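Uncharacterized protein (PDB 4FXT) is of unknown function, a DUF3823-family protein that joins a transthyretin-like N-terminal domain to an E-set-like C-terminal domain. Local coordinates at residues A[10-21]-A[90-101]; A[131-142]-A[190-198]. All coordinates share one frame; numbering follows the deposited sequence.

Contact 1. Residues A[10-21]-A[90-101]; sequences LTGKAIYDGEAV and QDIPVTPYFFVR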
loop_
_atom_site.group_PDB
_atom_site.type_symbol
_atom_site.label_atom_id
_atom_site.label_comp_id
_atom_site.label_asym_id
_atom_site.label_seq_id
_atom_site.Cartn_x
_atom_site.Cartn_y
_atom_site.Cartn_z
ATOM N N LEU A 10 17.538 -8.692 -5.859
ATOM C CA LEU A 10 16.499 -8.106 -6.721
ATOM C C LEU A 10 15.637 -7.198 -5.895
ATOM O O LEU A 10 14.971 -7.671 -4.978
ATOM C CB LEU A 10 15.630 -9.142 -7.453
ATOM C CG LEU A 10 14.465 -8.550 -8.293
ATOM C CD1 LEU A 10 14.972 -7.682 -9.464
ATOM C CD2 LEU A 10 13.558 -9.633 -8.813
ATOM N N THR A 11 15.648 -5.900 -6.198
ATOM C CA THR A 11 14.849 -4.916 -5.451
ATOM C C THR A 11 13.983 -4.148 -6.432
ATOM O O THR A 11 14.215 -4.201 -7.622
ATOM C CB THR A 11 15.740 -3.948 -4.585
ATOM O OG1 THR A 11 16.649 -3.258 -5.434
ATOM C CG2 THR A 11 16.532 -4.659 -3.498
ATOM N N GLY A 12 12.982 -3.462 -5.914
ATOM C CA GLY A 12 12.054 -2.674 -6.709
ATOM C C GLY A 12 10.869 -2.201 -5.895
ATOM O O GLY A 12 10.916 -2.188 -4.665
ATOM N N LYS A 13 9.802 -1.800 -6.594
ATOM C CA LYS A 13 8.570 -1.256 -6.036
ATOM C C LYS A 13 7.347 -1.652 -6.847
ATOM O O LYS A 13 7.441 -1.723 -8.077
ATOM C CB LYS A 13 8.630 0.290 -5.994
ATOM C CG LYS A 13 9.689 0.937 -5.123
ATOM C CD LYS A 13 9.823 2.460 -5.397
ATOM C CE LYS A 13 10.412 2.815 -6.753
ATOM N NZ LYS A 13 10.626 4.272 -6.899
ATOM N N ALA A 14 6.177 -1.842 -6.170
ATOM C CA ALA A 14 4.886 -2.016 -6.836
ATOM C C ALA A 14 4.438 -0.633 -7.255
ATOM O O ALA A 14 4.306 0.264 -6.399
ATOM C CB ALA A 14 3.901 -2.715 -5.923
ATOM N N ILE A 15 4.365 -0.401 -8.565
ATOM C CA ILE A 15 4.180 0.945 -9.104
ATOM C C ILE A 15 2.885 1.114 -9.895
ATOM O O ILE A 15 2.511 0.295 -10.734
ATOM C CB ILE A 15 5.403 1.257 -10.036
ATOM C CG1 ILE A 15 6.689 1.413 -9.226
ATOM C CG2 ILE A 15 5.205 2.484 -10.917
ATOM C CD1 ILE A 15 6.729 2.570 -8.241
ATOM N N TYR A 16 2.248 2.253 -9.627
ATOM C CA TYR A 16 1.076 2.769 -10.324
ATOM C C TYR A 16 1.265 4.234 -10.521
ATOM O O TYR A 16 1.565 4.931 -9.546
ATOM C CB TYR A 16 -0.253 2.481 -9.620
ATOM C CG TYR A 16 -1.419 3.144 -10.324
ATOM C CD1 TYR A 16 -1.948 2.606 -11.491
ATOM C CD2 TYR A 16 -1.954 4.343 -9.859
ATOM C CE1 TYR A 16 -3.005 3.225 -12.161
ATOM C CE2 TYR A 16 -2.998 4.980 -10.526
ATOM C CZ TYR A 16 -3.534 4.407 -11.671
ATOM O OH TYR A 16 -4.586 4.997 -12.331
ATOM N N ASP A 17 1.062 4.705 -11.778
ATOM C CA ASP A 17 1.196 6.100 -12.179
ATOM C C ASP A 17 2.482 6.653 -11.522
ATOM O O ASP A 17 2.434 7.663 -10.802
ATOM C CB ASP A 17 -0.086 6.918 -11.815
ATOM C CG ASP A 17 -0.183 8.358 -12.356
ATOM O OD1 ASP A 17 0.719 8.781 -13.125
ATOM O OD2 ASP A 17 -1.179 9.036 -12.053
ATOM N N GLY A 18 3.576 5.895 -11.694
ATOM C CA GLY A 18 4.919 6.219 -11.214
ATOM C C GLY A 18 5.131 6.381 -9.726
ATOM O O GLY A 18 6.155 6.927 -9.303
ATOM N N GLU A 19 4.163 5.934 -8.925
ATOM C CA GLU A 19 4.191 6.024 -7.461
ATOM C C GLU A 19 4.168 4.651 -6.826
ATOM O O GLU A 19 3.493 3.736 -7.347
ATOM C CB GLU A 19 2.986 6.836 -6.936
ATOM C CG GLU A 19 2.947 8.291 -7.343
ATOM C CD GLU A 19 1.885 9.137 -6.664
ATOM O OE1 GLU A 19 1.536 8.855 -5.493
ATOM O OE2 GLU A 19 1.483 10.154 -7.273
ATOM N N ALA A 20 4.866 4.497 -5.686
ATOM C CA ALA A 20 4.829 3.225 -4.955
ATOM C C ALA A 20 3.468 3.048 -4.298
ATOM O O ALA A 20 2.979 3.973 -3.632
ATOM C CB ALA A 20 5.940 3.175 -3.926
ATOM N N VAL A 21 2.827 1.910 -4.564
ATOM C CA VAL A 21 1.480 1.597 -4.077
ATOM C C VAL A 21 1.563 1.104 -2.632
ATOM O O VAL A 21 2.110 0.036 -2.362
ATOM C CB VAL A 21 0.750 0.572 -4.978
ATOM C CG1 VAL A 21 -0.623 0.248 -4.427
ATOM C CG2 VAL A 21 0.617 1.098 -6.395
ATOM N N GLN A 90 14.149 -3.718 -10.511
ATOM C CA GLN A 90 13.061 -3.621 -11.478
ATOM C C GLN A 90 11.735 -3.360 -10.760
ATOM O O GLN A 90 11.305 -4.134 -9.906
ATOM C CB GLN A 90 12.966 -4.880 -12.357
ATOM C CG GLN A 90 11.954 -4.756 -13.504
ATOM C CD GLN A 90 12.044 -5.867 -14.522
ATOM O OE1 GLN A 90 13.085 -6.510 -14.710
ATOM N NE2 GLN A 90 10.984 -6.026 -15.298
ATOM N N ASP A 91 11.089 -2.250 -11.110
ATOM C CA ASP A 91 9.796 -1.911 -10.543
ATOM C C ASP A 91 8.726 -2.757 -11.237
ATOM O O ASP A 91 8.867 -3.089 -12.419
ATOM C CB ASP A 91 9.528 -0.400 -10.665
ATOM C CG ASP A 91 10.445 0.502 -9.828
ATOM O OD1 ASP A 91 11.092 -0.010 -8.886
ATOM O OD2 ASP A 91 10.470 1.732 -10.081
ATOM N N ILE A 92 7.694 -3.164 -10.480
ATOM C CA ILE A 92 6.619 -4.014 -10.997
ATOM C C ILE A 92 5.349 -3.180 -11.155
ATOM O O ILE A 92 4.731 -2.807 -10.159
ATOM C CB ILE A 92 6.369 -5.271 -10.108
ATOM C CG1 ILE A 92 7.674 -6.070 -9.866
ATOM C CG2 ILE A 92 5.249 -6.157 -10.659
ATOM C CD1 ILE A 92 8.415 -6.600 -11.144
ATOM N N PRO A 93 4.915 -2.904 -12.404
ATOM C CA PRO A 93 3.680 -2.137 -12.574
ATOM C C PRO A 93 2.482 -2.976 -12.125
ATOM O O PRO A 93 2.358 -4.180 -12.460
ATOM C CB PRO A 93 3.669 -1.807 -14.069
ATOM C CG PRO A 93 4.452 -2.883 -14.700
ATOM C CD PRO A 93 5.499 -3.282 -13.711
ATOM N N VAL A 94 1.679 -2.357 -11.261
ATOM C CA VAL A 94 0.456 -2.944 -10.753
ATOM C C VAL A 94 -0.688 -2.004 -11.161
ATOM O O VAL A 94 -0.431 -0.858 -11.575
ATOM C CB VAL A 94 0.488 -3.246 -9.231
ATOM C CG1 VAL A 94 1.562 -4.268 -8.895
ATOM C CG2 VAL A 94 0.630 -1.973 -8.384
ATOM N N THR A 95 -1.942 -2.503 -11.093
ATOM C CA THR A 95 -3.110 -1.691 -11.411
ATOM C C THR A 95 -4.084 -1.867 -10.197
ATOM O O THR A 95 -4.830 -2.852 -10.121
ATOM C CB THR A 95 -3.719 -2.029 -12.817
ATOM O OG1 THR A 95 -4.333 -3.314 -12.809
ATOM C CG2 THR A 95 -2.695 -1.904 -13.973
ATOM N N PRO A 96 -4.021 -0.932 -9.210
ATOM C CA PRO A 96 -4.939 -1.009 -8.057
ATOM C C PRO A 96 -6.404 -0.839 -8.472
ATOM O O PRO A 96 -6.681 -0.285 -9.547
ATOM C CB PRO A 96 -4.495 0.156 -7.155
ATOM C CG PRO A 96 -3.322 0.763 -7.790
ATOM C CD PRO A 96 -3.226 0.314 -9.181
ATOM N N TYR A 97 -7.349 -1.333 -7.637
ATOM C CA TYR A 97 -8.767 -1.186 -7.966
ATOM C C TYR A 97 -9.143 0.274 -7.723
ATOM O O TYR A 97 -9.695 0.954 -8.600
ATOM C CB TYR A 97 -9.615 -2.174 -7.172
ATOM C CG TYR A 97 -9.230 -3.613 -7.465
ATOM C CD1 TYR A 97 -9.614 -4.229 -8.650
ATOM C CD2 TYR A 97 -8.497 -4.365 -6.545
ATOM C CE1 TYR A 97 -9.239 -5.540 -8.939
ATOM C CE2 TYR A 97 -8.135 -5.682 -6.813
ATOM C CZ TYR A 97 -8.517 -6.268 -8.013
ATOM O OH TYR A 97 -8.210 -7.576 -8.318
ATOM N N PHE A 98 -8.702 0.775 -6.577
ATOM C CA PHE A 98 -8.779 2.149 -6.123
ATOM C C PHE A 98 -7.399 2.590 -5.684
ATOM O O PHE A 98 -6.645 1.772 -5.115
ATOM C CB PHE A 98 -9.807 2.293 -4.997
ATOM C CG PHE A 98 -11.248 2.130 -5.404
ATOM C CD1 PHE A 98 -11.845 0.878 -5.414
ATOM C CD2 PHE A 98 -12.017 3.231 -5.741
ATOM C CE1 PHE A 98 -13.181 0.724 -5.784
ATOM C CE2 PHE A 98 -13.359 3.082 -6.088
ATOM C CZ PHE A 98 -13.928 1.826 -6.123
ATOM N N PHE A 99 -7.038 3.846 -5.987
ATOM C CA PHE A 99 -5.716 4.360 -5.634
ATOM C C PHE A 99 -5.849 5.620 -4.769
ATOM O O PHE A 99 -6.726 6.452 -5.019
ATOM C CB PHE A 99 -4.897 4.634 -6.906
ATOM C CG PHE A 99 -3.499 5.183 -6.693
ATOM C CD1 PHE A 99 -2.497 4.393 -6.117
ATOM C CD2 PHE A 99 -3.164 6.451 -7.128
ATOM C CE1 PHE A 99 -1.202 4.894 -5.925
ATOM C CE2 PHE A 99 -1.863 6.944 -6.961
ATOM C CZ PHE A 99 -0.887 6.163 -6.365
ATOM N N VAL A 100 -5.001 5.727 -3.724
ATOM C CA VAL A 100 -4.990 6.892 -2.825
ATOM C C VAL A 100 -3.772 7.762 -3.146
ATOM O O VAL A 100 -2.644 7.264 -3.041
ATOM C CB VAL A 100 -5.010 6.508 -1.310
ATOM C CG1 VAL A 100 -5.332 7.740 -0.456
ATOM C CG2 VAL A 100 -6.038 5.415 -1.025
ATOM N N ARG A 101 -3.987 9.036 -3.530
ATOM C CA ARG A 101 -2.842 9.977 -3.747
ATOM C C ARG A 101 -3.042 11.360 -3.069
ATOM O O ARG A 101 -4.117 11.703 -2.555
ATOM C CB ARG A 101 -2.557 10.239 -5.240
ATOM C CG ARG A 101 -3.554 11.187 -5.932
ATOM C CD ARG A 101 -3.205 11.315 -7.389
ATOM N NE ARG A 101 -3.468 10.075 -8.123
ATOM C CZ ARG A 101 -2.785 9.676 -9.191
ATOM N NH1 ARG A 101 -1.723 10.366 -9.611
ATOM N NH2 ARG A 101 -3.126 8.554 -9.821
HETATM O O HOH W 1 -0.057 12.160 -7.472
#
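Over the centre of one face of the Phe99 ring stands CD2 of Tyr16, and the tyrosine ring meets that face edge-on: the ring centroids are 4.9 Å apart and the planes stand at 62°, an edge-to-face (T-shaped) pair. At the rim of Phe99, near its plane, lies OE1 of Glu19. The Tyr16 ring has Arg101 NH2 and the carbonyl oxygen of Val94 at its own edge, while Pro96 CD approaches it obliquely, 3.5 Å from Tyr16 CD1. With CG of Tyr16 anti to the backbone N (chi1 175°), the ring lies between Pro96 and Phe99. The Arg101 guanidinium rests one face, off-centre, against Phe99 CE2 and directs its end at Asp17. Arg101 NH1 (2.8 Å) and NH2 (3.0 Å) both bond to the one oxygen Asp17 OD2; NH2 is on the anti lone pair of OD2, whereas NH1 comes from above the carboxylate plane. Glu19 OE2 makes a long salt bridge to Arg101, with no N-H aimed at it, and a water also links Glu19 OE2 with Arg101 NH1. Arg101 NE is held separately by Asn119.

Asp17 and Glu19 come from the type I' turn joining strands 7-16 and 19-20. Behind it, strand 7-16 pairs in parallel with strand 88-93 in the N-terminal domain, whose family belongs to the transthyretin clan. Ile92 N bonds to Lys13 O, Ile15 N to Ile92 O (2.9 Å, N-H...O 170°) and Val94 N to Ile15 O, the alternation expected of parallel strands. On the side of this pairing that carries Ala14, Val94 CG2 packs against Val21 CG2 at 3.7 Å. On the opposite side, with Ile15, the Lys13 and Asp91 side chains run side by side, Lys13 CE lying 3.5 Å from Asp91 OD2.

Contact 2. Residues A[131-142]-A[190-198]; sequences GIYLGTGILTDE and EYCYSQSIK. With EDO (1,2-ethanediol), chain O.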
loop_
_atom_site.group_PDB
_atom_site.type_symbol
_atom_site.label_atom_id
_atom_site.label_comp_id
_atom_site.label_asym_id
_atom_site.label_seq_id
_atom_site.Cartn_x
_atom_site.Cartn_y
_atom_site.Cartn_z
ATOM N N GLY A 131 -11.055 4.487 5.032
ATOM C CA GLY A 131 -10.644 4.642 6.419
ATOM C C GLY A 131 -9.431 5.523 6.642
ATOM O O GLY A 131 -8.536 5.573 5.800
ATOM N N ILE A 132 -9.426 6.258 7.766
ATOM C CA ILE A 132 -8.300 7.042 8.268
ATOM C C ILE A 132 -7.801 6.299 9.493
ATOM O O ILE A 132 -8.607 5.944 10.351
ATOM C CB ILE A 132 -8.571 8.551 8.545
ATOM C CG1 ILE A 132 -9.115 9.307 7.319
ATOM C CG2 ILE A 132 -7.332 9.263 9.104
ATOM C CD1 ILE A 132 -10.481 9.406 7.352
ATOM N N TYR A 133 -6.488 6.021 9.557
ATOM C CA TYR A 133 -5.903 5.262 10.662
ATOM C C TYR A 133 -4.792 6.061 11.336
ATOM O O TYR A 133 -4.052 6.780 10.659
ATOM C CB TYR A 133 -5.371 3.930 10.128
ATOM C CG TYR A 133 -6.436 3.152 9.374
ATOM C CD1 TYR A 133 -7.419 2.441 10.056
ATOM C CD2 TYR A 133 -6.474 3.144 7.983
ATOM C CE1 TYR A 133 -8.441 1.781 9.374
ATOM C CE2 TYR A 133 -7.468 2.461 7.291
ATOM C CZ TYR A 133 -8.456 1.784 7.993
ATOM O OH TYR A 133 -9.488 1.148 7.344
ATOM N N LEU A 134 -4.731 5.982 12.674
ATOM C CA LEU A 134 -3.674 6.565 13.515
ATOM C C LEU A 134 -3.007 5.458 14.284
ATOM O O LEU A 134 -3.717 4.638 14.868
ATOM C CB LEU A 134 -4.173 7.666 14.484
ATOM C CG LEU A 134 -4.970 8.889 13.918
ATOM C CD1 LEU A 134 -5.443 9.769 15.031
ATOM C CD2 LEU A 134 -4.163 9.699 12.910
ATOM N N GLY A 135 -1.672 5.403 14.249
ATOM C CA GLY A 135 -0.882 4.378 14.928
ATOM C C GLY A 135 0.319 4.913 15.679
ATOM O O GLY A 135 0.753 6.045 15.433
ATOM N N THR A 136 0.868 4.103 16.610
ATOM C CA THR A 136 2.031 4.537 17.397
ATOM C C THR A 136 3.313 4.375 16.542
ATOM O O THR A 136 4.231 5.201 16.635
ATOM C CB THR A 136 2.151 3.783 18.748
ATOM O OG1 THR A 136 2.315 2.404 18.505
ATOM C CG2 THR A 136 0.942 3.935 19.640
ATOM N N GLY A 137 3.333 3.323 15.707
ATOM C CA GLY A 137 4.458 2.965 14.857
ATOM C C GLY A 137 4.274 3.161 13.368
ATOM O O GLY A 137 3.157 3.234 12.878
ATOM N N ILE A 138 5.397 3.163 12.633
ATOM C CA ILE A 138 5.524 3.326 11.185
ATOM C C ILE A 138 4.562 2.318 10.482
ATOM O O ILE A 138 4.005 2.671 9.461
ATOM C CB ILE A 138 7.037 3.187 10.720
ATOM C CG1 ILE A 138 7.265 3.361 9.204
ATOM C CG2 ILE A 138 7.700 1.963 11.212
ATOM C CD1 ILE A 138 6.813 4.790 8.535
ATOM N N LEU A 139 4.265 1.167 11.065
ATOM C CA LEU A 139 3.283 0.234 10.498
ATOM C C LEU A 139 1.911 0.522 11.047
ATOM O O LEU A 139 1.608 0.211 12.187
ATOM C CB LEU A 139 3.649 -1.238 10.777
ATOM C CG LEU A 139 5.019 -1.766 10.365
ATOM C CD1 LEU A 139 5.019 -3.259 10.522
ATOM C CD2 LEU A 139 5.340 -1.458 8.917
ATOM N N THR A 140 1.079 1.130 10.241
ATOM C CA THR A 140 -0.311 1.489 10.586
ATOM C C THR A 140 -1.168 1.009 9.421
ATOM O O THR A 140 -0.800 1.181 8.249
ATOM C CB THR A 140 -0.411 3.000 10.882
ATOM O OG1 THR A 140 0.451 3.318 11.964
ATOM C CG2 THR A 140 -1.793 3.433 11.252
ATOM N N ASP A 141 -2.263 0.333 9.743
ATOM C CA ASP A 141 -3.182 -0.226 8.753
ATOM C C ASP A 141 -4.518 -0.553 9.424
ATOM O O ASP A 141 -4.750 -0.177 10.569
ATOM C CB ASP A 141 -2.561 -1.457 8.085
ATOM C CG ASP A 141 -1.930 -2.446 9.057
ATOM O OD1 ASP A 141 -2.688 -3.173 9.733
ATOM O OD2 ASP A 141 -0.665 -2.575 9.048
ATOM N N GLU A 142 -5.419 -1.200 8.696
ATOM C CA GLU A 142 -6.743 -1.540 9.207
ATOM C C GLU A 142 -6.619 -2.557 10.395
ATOM O O GLU A 142 -7.489 -2.558 11.254
ATOM C CB GLU A 142 -7.598 -2.098 8.043
ATOM C CG GLU A 142 -9.076 -2.215 8.339
ATOM C CD GLU A 142 -9.557 -3.386 9.163
ATOM O OE1 GLU A 142 -8.908 -4.454 9.123
ATOM O OE2 GLU A 142 -10.630 -3.257 9.790
ATOM N N GLU A 190 -7.957 -6.889 0.868
ATOM C CA GLU A 190 -7.033 -5.922 1.410
ATOM C C GLU A 190 -7.384 -4.501 1.018
ATOM O O GLU A 190 -7.884 -4.253 -0.062
ATOM C CB GLU A 190 -5.623 -6.276 0.849
ATOM C CG GLU A 190 -4.467 -5.919 1.744
ATOM C CD GLU A 190 -4.538 -6.644 3.072
ATOM O OE1 GLU A 190 -4.931 -7.841 3.139
ATOM O OE2 GLU A 190 -4.158 -5.984 4.062
ATOM N N TYR A 191 -7.042 -3.562 1.888
ATOM C CA TYR A 191 -7.130 -2.157 1.585
ATOM C C TYR A 191 -5.933 -1.725 0.782
ATOM O O TYR A 191 -4.846 -2.302 0.916
ATOM C CB TYR A 191 -7.219 -1.301 2.871
ATOM C CG TYR A 191 -8.547 -1.194 3.579
ATOM C CD1 TYR A 191 -9.057 -2.264 4.306
ATOM C CD2 TYR A 191 -9.209 0.027 3.674
ATOM C CE1 TYR A 191 -10.264 -2.167 4.991
ATOM C CE2 TYR A 191 -10.408 0.147 4.382
ATOM C CZ TYR A 191 -10.924 -0.956 5.052
ATOM O OH TYR A 191 -12.093 -0.869 5.769
ATOM N N CYS A 192 -6.095 -0.669 0.019
ATOM C CA CYS A 192 -5.007 0.006 -0.636
ATOM C C CYS A 192 -4.769 1.285 0.127
ATOM O O CYS A 192 -5.727 2.004 0.422
ATOM C CB CYS A 192 -5.260 0.246 -2.116
ATOM S SG CYS A 192 -3.922 1.171 -2.928
ATOM N N TYR A 193 -3.521 1.552 0.499
ATOM C CA TYR A 193 -3.223 2.673 1.363
ATOM C C TYR A 193 -2.319 3.719 0.765
ATOM O O TYR A 193 -1.571 3.507 -0.196
ATOM C CB TYR A 193 -2.506 2.157 2.631
ATOM C CG TYR A 193 -3.248 1.127 3.458
ATOM C CD1 TYR A 193 -3.145 -0.235 3.169
ATOM C CD2 TYR A 193 -3.973 1.501 4.585
ATOM C CE1 TYR A 193 -3.802 -1.188 3.942
ATOM C CE2 TYR A 193 -4.630 0.558 5.370
ATOM C CZ TYR A 193 -4.527 -0.785 5.055
ATOM O OH TYR A 193 -5.165 -1.695 5.862
ATOM N N SER A 194 -2.355 4.867 1.435
ATOM C CA SER A 194 -1.472 6.002 1.265
ATOM C C SER A 194 -0.180 5.668 1.929
ATOM O O SER A 194 -0.083 4.623 2.588
ATOM C CB SER A 194 -2.118 7.241 1.869
ATOM O OG SER A 194 -2.184 7.062 3.275
ATOM N N GLN A 195 0.782 6.581 1.895
ATOM C CA GLN A 195 1.995 6.322 2.631
ATOM C C GLN A 195 1.727 6.562 4.126
ATOM O O GLN A 195 0.815 7.333 4.455
ATOM C CB GLN A 195 3.150 7.180 2.092
ATOM C CG GLN A 195 3.715 6.637 0.758
ATOM C CD GLN A 195 4.319 5.214 0.824
ATOM O OE1 GLN A 195 5.126 4.883 1.726
ATOM N NE2 GLN A 195 3.983 4.360 -0.166
ATOM N N SER A 196 2.446 5.814 5.023
ATOM C CA SER A 196 2.343 6.038 6.470
ATOM C C SER A 196 3.174 7.270 6.784
ATOM O O SER A 196 4.371 7.238 6.561
ATOM C CB SER A 196 2.774 4.820 7.251
ATOM O OG SER A 196 2.671 5.063 8.644
ATOM N N ILE A 197 2.506 8.380 7.143
ATOM C CA ILE A 197 3.102 9.695 7.335
ATOM C C ILE A 197 3.153 10.071 8.807
ATOM O O ILE A 197 2.133 10.048 9.505
ATOM C CB ILE A 197 2.269 10.744 6.529
ATOM C CG1 ILE A 197 2.270 10.367 5.023
ATOM C CG2 ILE A 197 2.789 12.180 6.775
ATOM C CD1 ILE A 197 1.437 11.215 4.180
ATOM N N LYS A 198 4.359 10.472 9.246
ATOM C CA LYS A 198 4.582 10.958 10.604
ATOM C C LYS A 198 3.931 12.326 10.779
ATOM O O LYS A 198 4.055 13.197 9.901
ATOM C CB LYS A 198 6.067 11.033 10.939
ATOM C CG LYS A 198 6.280 11.307 12.419
ATOM C CD LYS A 198 7.625 11.907 12.807
ATOM C CE LYS A 198 8.837 11.055 12.658
ATOM N NZ LYS A 198 9.979 11.761 13.315
HETATM C C1 EDO O . 0.159 0.759 14.919
HETATM O O1 EDO O . 1.583 0.921 15.033
HETATM C C2 EDO O . -0.579 0.555 16.285
HETATM O O2 EDO O . -0.591 1.727 17.095
#
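Tyr133, Tyr191 and Tyr193 each hold CG anti to their own carbonyl carbon (chi1 -58° in Tyr193), and from these positions the Tyr193 ring reaches Tyr133 and the backbone N of Glu142, the Tyr191 ring Tyr133 OH and the Glu142 side chain. The setting is an antiparallel sheet of the C-terminal domain, whose family belongs to the E-set clan: strands 127-135 and 192-200 both pair with strand 176-185, one on each side, so the two segments meet through side chains and a loop rather than a shared backbone ladder.

The Tyr133 side chain crosses both other tyrosines at about a right angle. Tyr133 OH lies 3.3 Å from Tyr191 CE2, while Tyr133 CE2 meets the edge of Tyr193. Glu142 CA stands over one face of the Tyr133 ring, toward the rim. Tyr193 OH receives the backbone N-H of Glu142 at 2.9 Å and 164°, holding the backbone at Glu142, within the loop between strands 127-135 and 147-150. Beside it, the methylene CG of Glu142 comes obliquely to Tyr191 CE1, 3.6 Å away. Tyr191 OH itself bonds to Asn129. Replacing Tyr191 by an alanine removes ring and hydroxyl alike, which is likely to leave Asn129 ND2 without this partner and open a gap between Tyr133 OH and Glu142 CG.

Within the loop, Thr140 OG1 bonds to Gly137 O. A 1,2-ethanediol, probably from the crystallisation liquor, binds the N-H groups of Thr136 and Gly137. At the far end, with its OG anti to the backbone N, Ser196 OG donates a hydrogen bond of 2.9 Å to Ile138 O, the donor lying 30° from the carbonyl plane.

The centres of contacts 1 and 2 lie about 17 Å apart, and along the chain contact 1 closes before contact 2 opens. Contact 1 pairs strands 7-16 and 88-93 of the N-terminal domain, then follows the chain into strand 98-108, which belongs to a three-stranded sheet; contact 2 lies at a separate four-stranded sheet containing strands 127-135 and 192-200. They share no strand but touch by packing: Cys192 SG lies 3.7 Å from Val21 CG1 and 3.5 Å from Phe98 O. Strand 192-200 thus meets both the end of segment 10-21 and the start of strand 98-108, consistent with the two domains packing closely where the chain crosses between them.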